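Local coordinates for protein SPD1 nuclease (Streptococcus pyogenes, PDB 2XH3) that probably hydrolyses DNA outside the cell as a prophage-encoded endonuclease of the His-Me finger superfamily, at residues L179-T184 against L199-I204; A58-Q63 against I78-R83. The protein carries 1 engineered substitution. One frame throughout, in Å; residues are numbered along the deposited sequence.

Interaction 1 of 2, residues L179-T184 against L199-I204; sequences LDYKVT and LQYVGI
D180 and K182 exchange backbone hydrogen bonds with V202 and Q200, two per pair, and so fix the register of two antiparallel strands whose axes run at 173° to each other. D180 N gives to V202 O at 3.0 Å and K182 N to Q200 O at 2.9 Å; the return bonds start from the amides of V202 and Q200. Between these pairs lies the non-hydrogen-bonded pair Y181–Y201, where the alpha hydrogens fill the gap: Y201 CA lies 3.3 Å from D180 O, and Y181 CA makes the matching contact with Q200 O.

Apolar contacts gather on the face of L179, Y181, V183, L199 and Y201. With CG anti to the backbone N (chi1 -179°), the Y181 ring runs alongside L199 in the same direction, and L199 CG sits at the ring edge, 4.1 Å from Y181 CE1. V183 CG1 meets the CD1 branch of L199, while the CD1 branch of L179 lies 4.3 Å from Y201 CB. Helix 161-173 packs on this face through L167, L171 and Y163.

The face of D180, K182, Q200 and V202 is mixed: V202 CG1 and I204 CD1 pack on D180 CB, and the polar ends meet through a water. That water donates to D180 OD2 at 2.7 Å and accepts from Q200 NE2 at 2.9 Å, bridging a carboxylate and an amide whose planes differ by 29°. The buried carboxylate is gripped further by H77 NE2 at OD2 and L54 N at OD1. Q200 NE2 also reaches K52 O. The extended K182 chain passes the Q200 amide by its CB and CD and makes a cation-pi contact with F75.

Antiparallel pairing of two strands consecutive in the chain, with side chains alternating between the faces, identifies a beta hairpin, here in the interior of the antiparallel sheet of this nuclease.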
ATOM      1  N   LEU A 179      -6.334  10.185   7.956  1.00 29.83           N
ATOM      2  CA  LEU A 179      -5.345   9.182   7.597  1.00 33.27           C
ATOM      3  C   LEU A 179      -4.445   9.697   6.450  1.00 30.80           C
ATOM      4  O   LEU A 179      -4.939  10.011   5.355  1.00 30.87           O
ATOM      5  CB  LEU A 179      -6.038   7.846   7.165  1.00 26.71           C
ATOM      6  CG  LEU A 179      -5.054   6.688   6.789  1.00 29.16           C
ATOM      7  CD1 LEU A 179      -3.934   6.443   7.827  1.00 21.57           C
ATOM      8  CD2 LEU A 179      -5.771   5.410   6.475  1.00 26.19           C
ATOM      9  N   ASP A 180      -3.135   9.760   6.675  1.00 34.97           N
ATOM     10  CA  ASP A 180      -2.214   9.982   5.540  1.00 29.83           C
ATOM     11  C   ASP A 180      -1.588   8.632   5.216  1.00 30.00           C
ATOM     12  O   ASP A 180      -0.923   8.044   6.079  1.00 27.12           O
ATOM     13  CB  ASP A 180      -1.116  11.015   5.861  1.00 29.90           C
ATOM     14  CG  ASP A 180      -0.175  11.308   4.637  1.00 34.92           C
ATOM     15  OD1 ASP A 180      -0.350  12.362   3.960  1.00 32.41           O
ATOM     16  OD2 ASP A 180       0.722  10.471   4.344  1.00 28.42           O
ATOM     17  N   TYR A 181      -1.750   8.182   3.967  1.00 25.62           N
ATOM     18  CA  TYR A 181      -1.384   6.833   3.578  1.00 23.31           C
ATOM     19  C   TYR A 181      -0.793   6.795   2.191  1.00 27.33           C
ATOM     20  O   TYR A 181      -1.472   7.151   1.166  1.00 23.43           O
ATOM     21  CB  TYR A 181      -2.650   5.959   3.556  1.00 22.72           C
ATOM     22  CG  TYR A 181      -2.496   4.511   3.200  1.00 18.43           C
ATOM     23  CD1 TYR A 181      -1.421   3.733   3.705  1.00 18.11           C
ATOM     24  CD2 TYR A 181      -3.458   3.873   2.407  1.00 20.24           C
ATOM     25  CE1 TYR A 181      -1.275   2.367   3.399  1.00 15.49           C
ATOM     26  CE2 TYR A 181      -3.334   2.484   2.093  1.00 16.85           C
ATOM     27  CZ  TYR A 181      -2.221   1.759   2.598  1.00 17.79           C
ATOM     28  OH  TYR A 181      -2.097   0.416   2.335  1.00 21.99           O
ATOM     29  N   LYS A 182       0.433   6.270   2.144  1.00 25.54           N
ATOM     30  CA  LYS A 182       1.180   6.224   0.914  1.00 24.35           C
ATOM     31  C   LYS A 182       1.573   4.815   0.628  1.00 25.16           C
ATOM     32  O   LYS A 182       2.029   4.102   1.530  1.00 30.75           O
ATOM     33  CB  LYS A 182       2.419   7.084   1.038  1.00 22.15           C
ATOM     34  CG  LYS A 182       3.026   7.408  -0.296  1.00 29.45           C
ATOM     35  CD  LYS A 182       4.426   7.958  -0.140  1.00 38.83           C
ATOM     36  CE  LYS A 182       4.900   8.677  -1.398  1.00 42.57           C
ATOM     37  NZ  LYS A 182       6.160   9.359  -1.034  1.00 41.09           N
ATOM     38  N   VAL A 183       1.435   4.407  -0.630  1.00 22.97           N
ATOM     39  CA  VAL A 183       1.820   3.063  -1.029  1.00 21.35           C
ATOM     40  C   VAL A 183       2.829   3.168  -2.198  1.00 24.02           C
ATOM     41  O   VAL A 183       2.533   3.786  -3.219  1.00 26.26           O
ATOM     42  CB  VAL A 183       0.571   2.164  -1.308  1.00 20.88           C
ATOM     43  CG1 VAL A 183       0.975   0.741  -1.740  1.00 17.55           C
ATOM     44  CG2 VAL A 183      -0.385   2.087  -0.036  1.00 17.31           C
ATOM     45  N   THR A 184       4.023   2.586  -2.033  1.00 24.36           N
ATOM     46  CA  THR A 184       5.149   2.772  -2.950  1.00 22.19           C
ATOM     47  C   THR A 184       5.722   1.405  -3.315  1.00 22.81           C
ATOM     48  O   THR A 184       6.215   0.682  -2.469  1.00 23.35           O
ATOM     49  CB  THR A 184       6.246   3.603  -2.283  1.00 24.76           C
ATOM     50  OG1 THR A 184       5.712   4.868  -1.911  1.00 27.37           O
ATOM     51  CG2 THR A 184       7.498   3.804  -3.211  1.00 22.78           C
ATOM     52  N   LEU A 199       4.188   0.367   2.656  1.00 18.98           N
ATOM     53  CA  LEU A 199       3.018   1.054   3.178  1.00 18.65           C
ATOM     54  C   LEU A 199       3.491   2.087   4.166  1.00 21.22           C
ATOM     55  O   LEU A 199       4.248   1.735   5.100  1.00 24.47           O
ATOM     56  CB  LEU A 199       2.175   0.035   3.885  1.00 20.65           C
ATOM     57  CG  LEU A 199       1.215  -0.814   3.053  1.00 23.87           C
ATOM     58  CD1 LEU A 199       1.776  -1.293   1.757  1.00 25.37           C
ATOM     59  CD2 LEU A 199       0.733  -1.976   3.890  1.00 27.93           C
ATOM     60  N   GLN A 200       3.109   3.363   3.969  1.00 20.49           N
ATOM     61  CA  GLN A 200       3.497   4.427   4.900  1.00 19.08           C
ATOM     62  C   GLN A 200       2.235   5.022   5.490  1.00 22.39           C
ATOM     63  O   GLN A 200       1.325   5.458   4.770  1.00 22.65           O
ATOM     64  CB  GLN A 200       4.317   5.522   4.211  1.00 20.04           C
ATOM     65  CG  GLN A 200       4.823   6.719   5.109  1.00 20.46           C
ATOM     66  CD  GLN A 200       5.371   7.864   4.255  1.00 26.61           C
ATOM     67  OE1 GLN A 200       6.555   7.883   3.924  1.00 27.00           O
ATOM     68  NE2 GLN A 200       4.492   8.787   3.835  1.00 22.51           N
ATOM     69  N   TYR A 201       2.153   5.084   6.807  1.00 27.90           N
ATOM     70  CA  TYR A 201       0.892   5.602   7.400  1.00 27.07           C
ATOM     71  C   TYR A 201       1.123   6.291   8.711  1.00 29.23           C
ATOM     72  O   TYR A 201       2.026   5.905   9.478  1.00 31.81           O
ATOM     73  CB  TYR A 201      -0.138   4.484   7.574  1.00 24.75           C
ATOM     74  CG  TYR A 201       0.369   3.194   8.206  1.00 22.52           C
ATOM     75  CD1 TYR A 201       0.481   3.065   9.586  1.00 23.47           C
ATOM     76  CD2 TYR A 201       0.689   2.075   7.417  1.00 20.21           C
ATOM     77  CE1 TYR A 201       0.948   1.822  10.181  1.00 24.38           C
ATOM     78  CE2 TYR A 201       1.149   0.857   8.001  1.00 19.05           C
ATOM     79  CZ  TYR A 201       1.261   0.753   9.376  1.00 20.00           C
ATOM     80  OH  TYR A 201       1.743  -0.379   9.956  1.00 21.07           O
ATOM     81  N   VAL A 202       0.306   7.308   8.954  1.00 27.47           N
ATOM     82  CA  VAL A 202       0.288   8.055  10.216  1.00 28.19           C
ATOM     83  C   VAL A 202      -1.081   8.758  10.278  1.00 32.22           C
ATOM     84  O   VAL A 202      -1.738   8.999   9.227  1.00 36.13           O
ATOM     85  CB  VAL A 202       1.441   9.111  10.253  1.00 33.34           C
ATOM     86  CG1 VAL A 202       1.143  10.325   9.322  1.00 29.01           C
ATOM     87  CG2 VAL A 202       1.741   9.612  11.666  1.00 32.87           C
ATOM     88  N   GLY A 203      -1.529   9.097  11.478  1.00 30.10           N
ATOM     89  CA  GLY A 203      -2.739   9.900  11.586  1.00 35.30           C
ATOM     90  C   GLY A 203      -2.383  11.342  11.831  1.00 38.65           C
ATOM     91  O   GLY A 203      -1.345  11.637  12.434  1.00 41.82           O
ATOM     92  N   ILE A 204      -3.265  12.228  11.383  1.00 40.63           N
ATOM     93  CA  ILE A 204      -3.190  13.683  11.631  1.00 41.66           C
ATOM     94  C   ILE A 204      -4.467  14.207  12.337  1.00 47.03           C
ATOM     95  O   ILE A 204      -5.599  13.916  11.901  1.00 52.01           O
ATOM     96  CB  ILE A 204      -3.094  14.407  10.298  1.00 39.26           C
ATOM     97  CG1 ILE A 204      -1.808  14.004   9.564  1.00 40.04           C
ATOM     98  CG2 ILE A 204      -3.206  15.901  10.477  1.00 40.96           C
ATOM     99  CD1 ILE A 204      -1.887  14.375   8.078  1.00 37.45           C
TER
HETATM  100  O   HOH W   1       1.936   8.190   5.098  1.00 30.70           O

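Interaction 2 of 2, residues A58-Q63 against I78-R83; sequences ANYQLQ and IQLQDR
Y60 lays its ring alongside L80 and across I78 at the start of a beta hairpin formed by strands 61-64 and 76-80, whose paired segments run at 175° to each other. The two tyrosine contacts differ in geometry. L80 CB lies at the ring edge, near its plane and 3.6 Å from Y60 CD1, with both side chains heading the same way. I78 instead crosses obliquely, bringing its CD1 methyl within 3.8 Å of Y60 CE1 and close to the hydroxyl oxygen as well. The tyrosine torsion accounts for this reach: chi1 of 176° sets CG opposite the backbone N and swings the ring over towards strand 76-80, although Y60 itself precedes strand 61-64.

I78 is the paired neighbour of L62 in a non-hydrogen-bonded position, and L62 CD1 approaches I78 CG1 at 4.2 Å. Helix 125-128 meets this face, with C128 against both side chains and F127 against I78.

Q61 and Q79 occupy the other face and point the same way, their extended chains side by side but their amide planes 80° apart, nearly perpendicular. The Q61 amide is secured beyond the hairpin, where NE2 bonds to P55 O; Q79 packs against F56 and D180.

Beneath these glutamines the backbones form a hydrogen-bonded pair. Q61 N donates to Q79 O at 3.0 Å, and Q79 N returns the bond to Q61 O. Q61 O additionally receives the alpha hydrogen of I78, whose CA is 3.3 Å away.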
ATOM      1  N   ALA A  58      -6.593  20.104   4.743  1.00 64.10           N
ATOM      2  CA  ALA A  58      -7.857  19.739   5.409  1.00 57.04           C
ATOM      3  C   ALA A  58      -8.995  19.349   4.447  1.00 59.48           C
ATOM      4  O   ALA A  58     -10.186  19.352   4.818  1.00 69.23           O
ATOM      5  CB  ALA A  58      -8.299  20.775   6.477  1.00 55.28           C
ATOM      6  N   ASN A  59      -8.626  19.010   3.214  1.00 56.57           N
ATOM      7  CA  ASN A  59      -9.537  18.311   2.275  1.00 53.99           C
ATOM      8  C   ASN A  59      -8.965  16.963   1.828  1.00 52.24           C
ATOM      9  O   ASN A  59      -7.746  16.716   1.894  1.00 52.64           O
ATOM     10  CB  ASN A  59      -9.846  19.148   1.022  1.00 56.92           C
ATOM     11  CG  ASN A  59     -10.331  20.549   1.360  1.00 67.09           C
ATOM     12  OD1 ASN A  59     -11.447  20.923   1.004  1.00 56.00           O
ATOM     13  ND2 ASN A  59      -9.485  21.337   2.056  1.00 63.98           N
ATOM     14  N   TYR A  60      -9.861  16.098   1.375  1.00 42.19           N
ATOM     15  CA  TYR A  60      -9.498  14.869   0.723  1.00 44.90           C
ATOM     16  C   TYR A  60      -8.477  15.084  -0.427  1.00 54.96           C
ATOM     17  O   TYR A  60      -8.639  15.994  -1.259  1.00 51.34           O
ATOM     18  CB  TYR A  60     -10.760  14.202   0.216  1.00 34.26           C
ATOM     19  CG  TYR A  60     -10.536  12.936  -0.575  1.00 39.83           C
ATOM     20  CD1 TYR A  60     -10.463  11.704   0.058  1.00 41.94           C
ATOM     21  CD2 TYR A  60     -10.442  12.965  -1.969  1.00 43.83           C
ATOM     22  CE1 TYR A  60     -10.287  10.520  -0.672  1.00 39.15           C
ATOM     23  CE2 TYR A  60     -10.258  11.792  -2.704  1.00 44.20           C
ATOM     24  CZ  TYR A  60     -10.183  10.569  -2.040  1.00 37.57           C
ATOM     25  OH  TYR A  60     -10.016   9.404  -2.745  1.00 36.80           O
ATOM     26  N   GLN A  61      -7.418  14.258  -0.455  1.00 54.06           N
ATOM     27  CA  GLN A  61      -6.374  14.374  -1.492  1.00 40.38           C
ATOM     28  C   GLN A  61      -5.951  13.021  -2.002  1.00 37.78           C
ATOM     29  O   GLN A  61      -5.682  12.094  -1.230  1.00 39.17           O
ATOM     30  CB  GLN A  61      -5.144  15.106  -0.975  1.00 36.41           C
ATOM     31  CG  GLN A  61      -5.377  16.411  -0.258  1.00 34.76           C
ATOM     32  CD  GLN A  61      -4.093  17.018   0.243  1.00 40.15           C
ATOM     33  OE1 GLN A  61      -3.113  17.169  -0.509  1.00 37.82           O
ATOM     34  NE2 GLN A  61      -4.069  17.347   1.524  1.00 42.71           N
ATOM     35  N   LEU A  62      -5.925  12.919  -3.319  1.00 35.32           N
ATOM     36  CA  LEU A  62      -5.354  11.798  -4.028  1.00 36.03           C
ATOM     37  C   LEU A  62      -4.279  12.286  -5.000  1.00 39.15           C
ATOM     38  O   LEU A  62      -4.594  12.808  -6.067  1.00 46.43           O
ATOM     39  CB  LEU A  62      -6.421  11.024  -4.814  1.00 33.67           C
ATOM     40  CG  LEU A  62      -5.973   9.672  -5.420  1.00 38.05           C
ATOM     41  CD1 LEU A  62      -5.235   8.784  -4.412  1.00 37.37           C
ATOM     42  CD2 LEU A  62      -7.133   8.903  -5.958  1.00 40.05           C
ATOM     43  N   GLN A  63      -3.019  12.076  -4.643  1.00 36.45           N
ATOM     44  CA  GLN A  63      -1.895  12.263  -5.561  1.00 36.22           C
ATOM     45  C   GLN A  63      -1.360  10.930  -6.100  1.00 36.95           C
ATOM     46  O   GLN A  63      -0.840  10.086  -5.342  1.00 38.70           O
ATOM     47  CB  GLN A  63      -0.794  13.024  -4.837  1.00 40.46           C
ATOM     48  CG  GLN A  63       0.244  13.670  -5.689  1.00 50.92           C
ATOM     49  CD  GLN A  63       1.264  14.410  -4.819  1.00 76.66           C
ATOM     50  OE1 GLN A  63       2.363  13.908  -4.510  1.00 67.08           O
ATOM     51  NE2 GLN A  63       0.878  15.606  -4.377  1.00 96.60           N
ATOM     52  N   ILE A  78      -2.636   9.148  -0.326  1.00 33.23           N
ATOM     53  CA  ILE A  78      -3.993   9.552   0.008  1.00 29.50           C
ATOM     54  C   ILE A  78      -3.998  10.138   1.364  1.00 33.26           C
ATOM     55  O   ILE A  78      -3.265   9.674   2.272  1.00 38.21           O
ATOM     56  CB  ILE A  78      -5.029   8.412  -0.168  1.00 32.41           C
ATOM     57  CG1 ILE A  78      -6.428   8.995  -0.364  1.00 42.08           C
ATOM     58  CG2 ILE A  78      -5.002   7.395   0.949  1.00 27.41           C
ATOM     59  CD1 ILE A  78      -7.504   7.957  -0.786  1.00 41.29           C
ATOM     60  N   GLN A  79      -4.778  11.207   1.486  1.00 33.12           N
ATOM     61  CA  GLN A  79      -5.067  11.826   2.780  1.00 32.27           C
ATOM     62  C   GLN A  79      -6.576  11.924   2.906  1.00 37.38           C
ATOM     63  O   GLN A  79      -7.203  12.617   2.091  1.00 36.68           O
ATOM     64  CB  GLN A  79      -4.429  13.206   2.901  1.00 32.51           C
ATOM     65  CG  GLN A  79      -4.331  13.624   4.348  1.00 44.34           C
ATOM     66  CD  GLN A  79      -3.523  14.891   4.558  1.00 53.05           C
ATOM     67  OE1 GLN A  79      -2.307  14.832   4.838  1.00 46.90           O
ATOM     68  NE2 GLN A  79      -4.193  16.052   4.429  1.00 55.09           N
ATOM     69  N   LEU A  80      -7.163  11.237   3.895  1.00 35.20           N
ATOM     70  CA  LEU A  80      -8.625  11.170   3.991  1.00 32.80           C
ATOM     71  C   LEU A  80      -9.131  10.921   5.382  1.00 42.47           C
ATOM     72  O   LEU A  80      -8.341  10.623   6.300  1.00 41.63           O
ATOM     73  CB  LEU A  80      -9.222  10.085   3.075  1.00 29.65           C
ATOM     74  CG  LEU A  80      -9.255   8.607   3.562  1.00 27.30           C
ATOM     75  CD1 LEU A  80     -10.073   7.745   2.546  1.00 23.98           C
ATOM     76  CD2 LEU A  80      -7.828   8.022   3.697  1.00 23.48           C
ATOM     77  N   GLN A  81     -10.466  11.056   5.522  1.00 44.48           N
ATOM     78  CA  GLN A  81     -11.199  10.789   6.765  1.00 36.46           C
ATOM     79  C   GLN A  81     -12.197   9.636   6.638  1.00 38.07           C
ATOM     80  O   GLN A  81     -12.579   9.219   5.525  1.00 31.82           O
ATOM     81  CB  GLN A  81     -11.943  12.035   7.168  1.00 34.27           C
ATOM     82  CG  GLN A  81     -11.056  13.081   7.670  1.00 33.98           C
ATOM     83  CD  GLN A  81     -11.831  14.234   8.257  1.00 39.66           C
ATOM     84  OE1 GLN A  81     -12.623  14.917   7.563  1.00 39.91           O
ATOM     85  NE2 GLN A  81     -11.600  14.478   9.536  1.00 37.18           N
ATOM     86  N   ASP A  82     -12.636   9.118   7.781  1.00 41.07           N
ATOM     87  CA  ASP A  82     -13.706   8.130   7.769  1.00 44.81           C
ATOM     88  C   ASP A  82     -14.947   8.505   6.870  1.00 48.20           C
ATOM     89  O   ASP A  82     -15.466   7.662   6.133  1.00 43.64           O
ATOM     90  CB  ASP A  82     -14.104   7.817   9.190  1.00 47.83           C
ATOM     91  CG  ASP A  82     -15.214   6.812   9.265  1.00 46.21           C
ATOM     92  OD1 ASP A  82     -15.008   5.653   8.860  1.00 43.48           O
ATOM     93  OD2 ASP A  82     -16.295   7.213   9.743  1.00 51.73           O
ATOM     94  N   ARG A  83     -15.390   9.766   6.894  1.00 52.00           N
ATOM     95  CA  ARG A  83     -16.490  10.178   6.001  1.00 53.74           C
ATOM     96  C   ARG A  83     -16.200  10.128   4.477  1.00 58.35           C
ATOM     97  O   ARG A  83     -17.124  10.231   3.680  1.00 54.51           O
ATOM     98  CB  ARG A  83     -17.030  11.549   6.393  1.00 49.71           C
ATOM     99  CG  ARG A  83     -15.972  12.526   6.760  1.00 57.70           C
ATOM    100  CD  ARG A  83     -16.523  13.873   7.116  1.00 51.35           C
ATOM    101  NE  ARG A  83     -15.579  14.920   6.739  1.00 79.94           N
ATOM    102  CZ  ARG A  83     -15.391  15.372   5.493  1.00 85.61           C
ATOM    103  NH1 ARG A  83     -16.095  14.876   4.471  1.00 77.41           N
ATOM    104  NH2 ARG A  83     -14.498  16.336   5.271  1.00 66.63           N
TER

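How the interactions relate
Interactions 1 and 2 are two hairpins joined edge to edge in one antiparallel sheet, in the strand order 61-64, 76-80, 178-186, 196-204, and their centres are about 11 Å apart. The seam lies between I78-R83 and L179-T184: L179 N approaches L80 O at 2.6 Å and Y181 N approaches I78 O at 2.7 Å, both probable hydrogen bonds. Side chains continue across it, I78 touching Y181 on one face and Q79 touching D180 and I204 on the other. F127 of helix 125-128 packs on both I78 and Y181, one residue lying against both sides of the seam. Interaction 1 lies about 9 Å from the chain centre and interaction 2 about 15 Å, matching the greater burial of interaction 1.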